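Malonyl acyl carrier protein transacylase (Streptococcus pneumoniae, PDB 3IM8) probably transfers the malonyl group from malonyl-CoA to holo acyl carrier protein, the step that supplies malonyl units for fatty acid synthesis. Local coordinates at residues T4-A9 with I270-G275; V166-V171 with F198-L203. One frame throughout, in Å; residues are numbered along the deposited sequence.

Contact 1. Residues T4-A9 with I270-G275; sequences TAFLFA and IEIGPG
Two neighbouring parallel strands in the middle of the four-stranded parallel sheet of this acyltransferase make the contact: 4-8 pairs with the end of 268-272, bringing F6 beside I270, L7 beside E271 and F8 beside I272. Backbone bonds zip them together: I270 N gives to A5 O at 2.9 Å, L7 N to I270 O, and I272 N to L7 O. Past the strand ends the pairing slackens, and A9 N reaches I272 O in a weak bond of 3.4 Å.

On the face carrying F6, F8, I270 and I272, I272 fits between both phenylalanines. I272 CG1 sits over one face of the F8 ring, 3.9 Å from the centroid, a CH-pi contact. Its chi2 of -59° brings I272 CD1 to the F6 ring, 3.7 Å from F6 CD2, in an off-centre CH-pi contact. I270 runs alongside F6, and I270 CD1 meets F6 CE1 at 3.8 Å. Helix 58-78 covers this face, with Y73 on F6 and both I72 and L76 on I272, while F8 reaches helix 92-99.

On the other face E271 is buried, and both its carboxylate oxygens have partners at the start of helix 277-285: OE1 with S279 OG, OE2 with L278 N. With phenylalanines packed on isoleucines, the side-chain contact between the strands is apolar, and the one buried carboxylate is spent on tying strand 268-272 to the helix that follows it.

Contact 2. Residues V166-V171 with F198-L203; sequences VIAGEV and FHTSLL. With ACT (acetate ion), chain B.
A small, mainly apolar contact without a hydrogen bond across it joins the end of strand 164-169, in the mixed five-stranded sheet of the acyltransferase fold, to the loop 198-203 that carries the predicted active-site H199 and leads into helix 204-215. T200 and L202 do the touching. T200 CG2 meets A168 CB at 3.7 Å; chi1 of 77° places this methyl anti to the carbonyl carbon and puts OG1 between the backbone N and that carbon. OG1 is hydrogen-bonded to P197 O and accepts a weak bond from L202 N, both within the loop's own neighbourhood, so the methyl is what the threonine offers the strand.

Two residues on, L202 spreads its two methyls over the strand end. L202 CD1 packs on G169 CA at 3.5 Å, and L202 CD2 meets E170 CG at 3.7 Å, the two side chains crossing at a slant. G169 has a phi of 147°, in a backbone conformation where a side chain would collide with the preceding carbonyl oxygen, which by itself calls for glycine. E170 takes the N-cap position before helix 171-184, and its OE1 accepts a hydrogen bond from V153 N, so the aliphatic part of its chain is what L202 meets.

The H199 ring takes no part in this packing; it lies in the predicted active site with S90, its ND1 hydrogen-bonded to Q247 O. An acetate, probably from the crystallisation liquor, occupies the site and also bonds S90 OG and R115 NH1. F198 CD1 lies 3.6 Å from acetate O, while H199 NE2 donates to that oxygen at 2.7 Å, near the imidazole plane, with an N-H...O angle of 138°.

How the contacts relate
Contact 1 and contact 2 lie on opposite sides of the chain's centre, about 25 Å apart between centres, and share no strand or helix. Both are largely buried, but contact 1 is the more central of the two, buries over twice the area, and joins neighbouring strands of one sheet through regular backbone bonds as well as aromatic and aliphatic packing. Contact 2 sets a loop against the end of a strand in the other sheet, relying on a few methyl contacts. Their relation to the predicted active site differs: the A9 side chain is about 10 Å from that of S90, whereas 198-203 itself contains H199.

Contact 1. Residues T4-A9 with I270-G275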
loop_
_atom_site.group_PDB
_atom_site.type_symbol
_atom_site.label_atom_id
_atom_site.label_comp_id
_atom_site.label_asym_id
_atom_site.label_seq_id
_atom_site.Cartn_x
_atom_site.Cartn_y
_atom_site.Cartn_z
ATOM N N THR A 4 -8.140 -2.774 18.000
ATOM C CA THR A 4 -8.161 -3.248 16.581
ATOM C C THR A 4 -7.474 -2.261 15.601
ATOM O O THR A 4 -7.711 -1.049 15.678
ATOM C CB THR A 4 -9.616 -3.552 16.090
ATOM O OG1 THR A 4 -10.166 -4.612 16.847
ATOM C CG2 THR A 4 -9.651 -3.985 14.601
ATOM N N ALA A 5 -6.615 -2.781 14.698
ATOM C CA ALA A 5 -6.083 -1.986 13.545
ATOM C C ALA A 5 -6.604 -2.463 12.174
ATOM O O ALA A 5 -6.669 -3.674 11.935
ATOM C CB ALA A 5 -4.561 -1.990 13.549
ATOM N N PHE A 6 -6.997 -1.515 11.302
ATOM C CA PHE A 6 -7.334 -1.817 9.894
ATOM C C PHE A 6 -6.060 -1.606 9.050
ATOM O O PHE A 6 -5.372 -0.578 9.159
ATOM C CB PHE A 6 -8.492 -0.963 9.362
ATOM C CG PHE A 6 -9.872 -1.316 9.939
ATOM C CD1 PHE A 6 -10.034 -2.262 10.965
ATOM C CD2 PHE A 6 -11.002 -0.682 9.455
ATOM C CE1 PHE A 6 -11.324 -2.561 11.479
ATOM C CE2 PHE A 6 -12.279 -0.969 9.946
ATOM C CZ PHE A 6 -12.441 -1.908 10.966
ATOM N N LEU A 7 -5.751 -2.597 8.224
ATOM C CA LEU A 7 -4.571 -2.566 7.390
ATOM C C LEU A 7 -5.076 -2.471 5.951
ATOM O O LEU A 7 -5.760 -3.375 5.467
ATOM C CB LEU A 7 -3.806 -3.841 7.594
ATOM C CG LEU A 7 -3.319 -4.099 9.026
ATOM C CD1 LEU A 7 -2.607 -5.439 9.086
ATOM C CD2 LEU A 7 -2.438 -2.983 9.627
ATOM N N PHE A 8 -4.716 -1.408 5.240
ATOM C CA PHE A 8 -5.304 -1.238 3.888
ATOM C C PHE A 8 -4.410 -1.745 2.729
ATOM O O PHE A 8 -3.253 -1.411 2.649
ATOM C CB PHE A 8 -5.701 0.203 3.666
ATOM C CG PHE A 8 -6.867 0.665 4.522
ATOM C CD1 PHE A 8 -6.681 1.012 5.847
ATOM C CD2 PHE A 8 -8.131 0.821 3.968
ATOM C CE1 PHE A 8 -7.752 1.469 6.632
ATOM C CE2 PHE A 8 -9.188 1.288 4.709
ATOM C CZ PHE A 8 -9.014 1.606 6.058
ATOM N N ALA A 9 -4.988 -2.558 1.838
ATOM C CA ALA A 9 -4.375 -3.015 0.590
ATOM C C ALA A 9 -3.610 -1.979 -0.245
ATOM O O ALA A 9 -4.013 -0.824 -0.326
ATOM C CB ALA A 9 -5.477 -3.701 -0.329
ATOM N N ILE A 270 -7.458 -6.332 11.017
ATOM C CA ILE A 270 -8.447 -6.579 9.917
ATOM C C ILE A 270 -7.863 -5.974 8.666
ATOM O O ILE A 270 -7.643 -4.750 8.614
ATOM C CB ILE A 270 -9.872 -6.037 10.212
ATOM C CG1 ILE A 270 -10.517 -6.837 11.388
ATOM C CG2 ILE A 270 -10.791 -6.203 9.002
ATOM C CD1 ILE A 270 -11.856 -6.269 11.879
ATOM N N GLU A 271 -7.555 -6.824 7.688
ATOM C CA GLU A 271 -7.040 -6.300 6.428
ATOM C C GLU A 271 -8.237 -5.965 5.551
ATOM O O GLU A 271 -9.141 -6.797 5.347
ATOM C CB GLU A 271 -6.091 -7.298 5.747
ATOM C CG GLU A 271 -5.725 -6.878 4.324
ATOM C CD GLU A 271 -4.748 -7.802 3.703
ATOM O OE1 GLU A 271 -4.600 -8.930 4.217
ATOM O OE2 GLU A 271 -4.122 -7.414 2.696
ATOM N N ILE A 272 -8.264 -4.732 5.044
ATOM C CA ILE A 272 -9.365 -4.244 4.218
ATOM C C ILE A 272 -8.988 -4.530 2.765
ATOM O O ILE A 272 -7.937 -4.100 2.344
ATOM C CB ILE A 272 -9.518 -2.719 4.376
ATOM C CG1 ILE A 272 -9.603 -2.333 5.843
ATOM C CG2 ILE A 272 -10.732 -2.189 3.498
ATOM C CD1 ILE A 272 -10.776 -2.992 6.569
ATOM N N GLY A 273 -9.845 -5.203 1.993
ATOM C CA GLY A 273 -9.467 -5.685 0.659
ATOM C C GLY A 273 -9.349 -4.532 -0.342
ATOM O O GLY A 273 -9.583 -3.388 0.024
ATOM N N PRO A 274 -9.033 -4.837 -1.615
ATOM C CA PRO A 274 -8.946 -6.194 -2.197
ATOM C C PRO A 274 -7.778 -7.017 -1.712
ATOM O O PRO A 274 -6.726 -6.460 -1.371
ATOM C CB PRO A 274 -8.758 -5.912 -3.701
ATOM C CG PRO A 274 -8.202 -4.461 -3.773
ATOM C CD PRO A 274 -8.889 -3.777 -2.634
ATOM N N GLY A 275 -7.912 -8.335 -1.743
ATOM C CA GLY A 275 -6.760 -9.195 -1.468
ATOM C C GLY A 275 -6.486 -9.469 0.012
ATOM O O GLY A 275 -7.131 -8.884 0.883
#

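Contact 2. Residues V166-V171 with F198-L203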
loop_
_atom_site.group_PDB
_atom_site.type_symbol
_atom_site.label_atom_id
_atom_site.label_comp_id
_atom_site.label_asym_id
_atom_site.label_seq_id
_atom_site.Cartn_x
_atom_site.Cartn_y
_atom_site.Cartn_z
ATOM N N VAL A 166 12.085 -6.853 -0.218
ATOM C CA VAL A 166 12.252 -6.624 -1.618
ATOM C C VAL A 166 13.234 -5.478 -1.848
ATOM O O VAL A 166 13.047 -4.357 -1.316
ATOM C CB VAL A 166 10.905 -6.288 -2.356
ATOM C CG1 VAL A 166 11.146 -6.138 -3.883
ATOM C CG2 VAL A 166 9.835 -7.351 -2.053
ATOM N N ILE A 167 14.257 -5.754 -2.666
ATOM C CA ILE A 167 15.171 -4.704 -3.143
ATOM C C ILE A 167 14.708 -4.244 -4.511
ATOM O O ILE A 167 14.184 -5.033 -5.278
ATOM C CB ILE A 167 16.652 -5.227 -3.168
ATOM C CG1 ILE A 167 16.799 -6.406 -4.155
ATOM C CG2 ILE A 167 17.016 -5.780 -1.787
ATOM C CD1 ILE A 167 18.221 -6.524 -4.722
ATOM N N ALA A 168 14.924 -2.972 -4.835
ATOM C CA ALA A 168 14.550 -2.483 -6.139
ATOM C C ALA A 168 15.582 -1.482 -6.703
ATOM O O ALA A 168 16.463 -1.000 -5.970
ATOM C CB ALA A 168 13.166 -1.832 -6.042
ATOM N N GLY A 169 15.454 -1.170 -8.001
ATOM C CA GLY A 169 16.214 -0.087 -8.654
ATOM C C GLY A 169 16.522 -0.400 -10.110
ATOM O O GLY A 169 15.719 -1.032 -10.773
ATOM N N GLU A 170 17.699 0.020 -10.602
ATOM C CA GLU A 170 18.080 -0.188 -12.023
ATOM C C GLU A 170 18.661 -1.590 -12.296
ATOM O O GLU A 170 19.199 -2.260 -11.400
ATOM C CB GLU A 170 19.076 0.896 -12.467
ATOM C CG GLU A 170 18.618 2.310 -12.182
ATOM C CD GLU A 170 19.713 3.331 -12.378
ATOM O OE1 GLU A 170 20.448 3.625 -11.439
ATOM O OE2 GLU A 170 19.820 3.881 -13.473
ATOM N N VAL A 171 18.525 -2.046 -13.546
ATOM C CA VAL A 171 18.808 -3.456 -13.858
ATOM C C VAL A 171 20.199 -3.871 -13.445
ATOM O O VAL A 171 20.349 -4.787 -12.673
ATOM C CB VAL A 171 18.598 -3.803 -15.339
ATOM C CG1 VAL A 171 18.919 -5.287 -15.575
ATOM C CG2 VAL A 171 17.175 -3.428 -15.781
ATOM N N PHE A 198 9.515 1.313 -7.662
ATOM C CA PHE A 198 8.913 2.264 -6.727
ATOM C C PHE A 198 9.654 2.178 -5.379
ATOM O O PHE A 198 10.218 1.114 -5.027
ATOM C CB PHE A 198 7.432 1.897 -6.512
ATOM C CG PHE A 198 6.552 2.056 -7.730
ATOM C CD1 PHE A 198 5.298 1.482 -7.743
ATOM C CD2 PHE A 198 6.943 2.816 -8.826
ATOM C CE1 PHE A 198 4.419 1.652 -8.833
ATOM C CE2 PHE A 198 6.092 2.990 -9.929
ATOM C CZ PHE A 198 4.818 2.398 -9.934
ATOM N N HIS A 199 9.647 3.270 -4.616
ATOM C CA HIS A 199 10.241 3.322 -3.246
ATOM C C HIS A 199 11.794 3.266 -3.264
ATOM O O HIS A 199 12.435 2.775 -2.324
ATOM C CB HIS A 199 9.587 2.319 -2.265
ATOM C CG HIS A 199 8.088 2.281 -2.345
ATOM N ND1 HIS A 199 7.287 3.274 -1.819
ATOM C CD2 HIS A 199 7.248 1.380 -2.913
ATOM C CE1 HIS A 199 6.017 2.993 -2.066
ATOM N NE2 HIS A 199 5.965 1.844 -2.722
ATOM N N THR A 200 12.361 3.864 -4.338
ATOM C CA THR A 200 13.801 4.130 -4.527
ATOM C C THR A 200 13.961 5.584 -5.073
ATOM O O THR A 200 12.978 6.201 -5.530
ATOM C CB THR A 200 14.443 3.107 -5.529
ATOM O OG1 THR A 200 14.096 3.431 -6.887
ATOM C CG2 THR A 200 14.026 1.639 -5.205
ATOM N N SER A 201 15.186 6.125 -5.027
ATOM C CA SER A 201 15.463 7.469 -5.619
ATOM C C SER A 201 15.071 7.642 -7.080
ATOM O O SER A 201 14.888 8.774 -7.549
ATOM C CB SER A 201 16.932 7.815 -5.494
ATOM O OG SER A 201 17.485 6.973 -4.504
ATOM N N LEU A 202 14.934 6.538 -7.808
ATOM C CA LEU A 202 14.476 6.639 -9.210
ATOM C C LEU A 202 13.174 7.393 -9.265
ATOM O O LEU A 202 12.847 8.015 -10.277
ATOM C CB LEU A 202 14.360 5.273 -9.879
ATOM C CG LEU A 202 15.741 4.610 -9.952
ATOM C CD1 LEU A 202 15.651 3.101 -10.038
ATOM C CD2 LEU A 202 16.600 5.223 -11.086
ATOM N N LEU A 203 12.439 7.389 -8.151
ATOM C CA LEU A 203 11.129 8.050 -8.149
ATOM C C LEU A 203 11.169 9.499 -7.716
ATOM O O LEU A 203 10.117 10.133 -7.578
ATOM C CB LEU A 203 10.112 7.255 -7.304
ATOM C CG LEU A 203 9.454 6.226 -8.252
ATOM C CD1 LEU A 203 10.479 5.186 -8.769
ATOM C CD2 LEU A 203 8.265 5.554 -7.607
HETATM C C ACT B . 2.799 1.322 -4.983
HETATM O O ACT B . 3.920 1.546 -4.384
HETATM O OXT ACT B . 1.817 2.244 -5.055
HETATM C CH3 ACT B . 2.789 -0.085 -5.553
#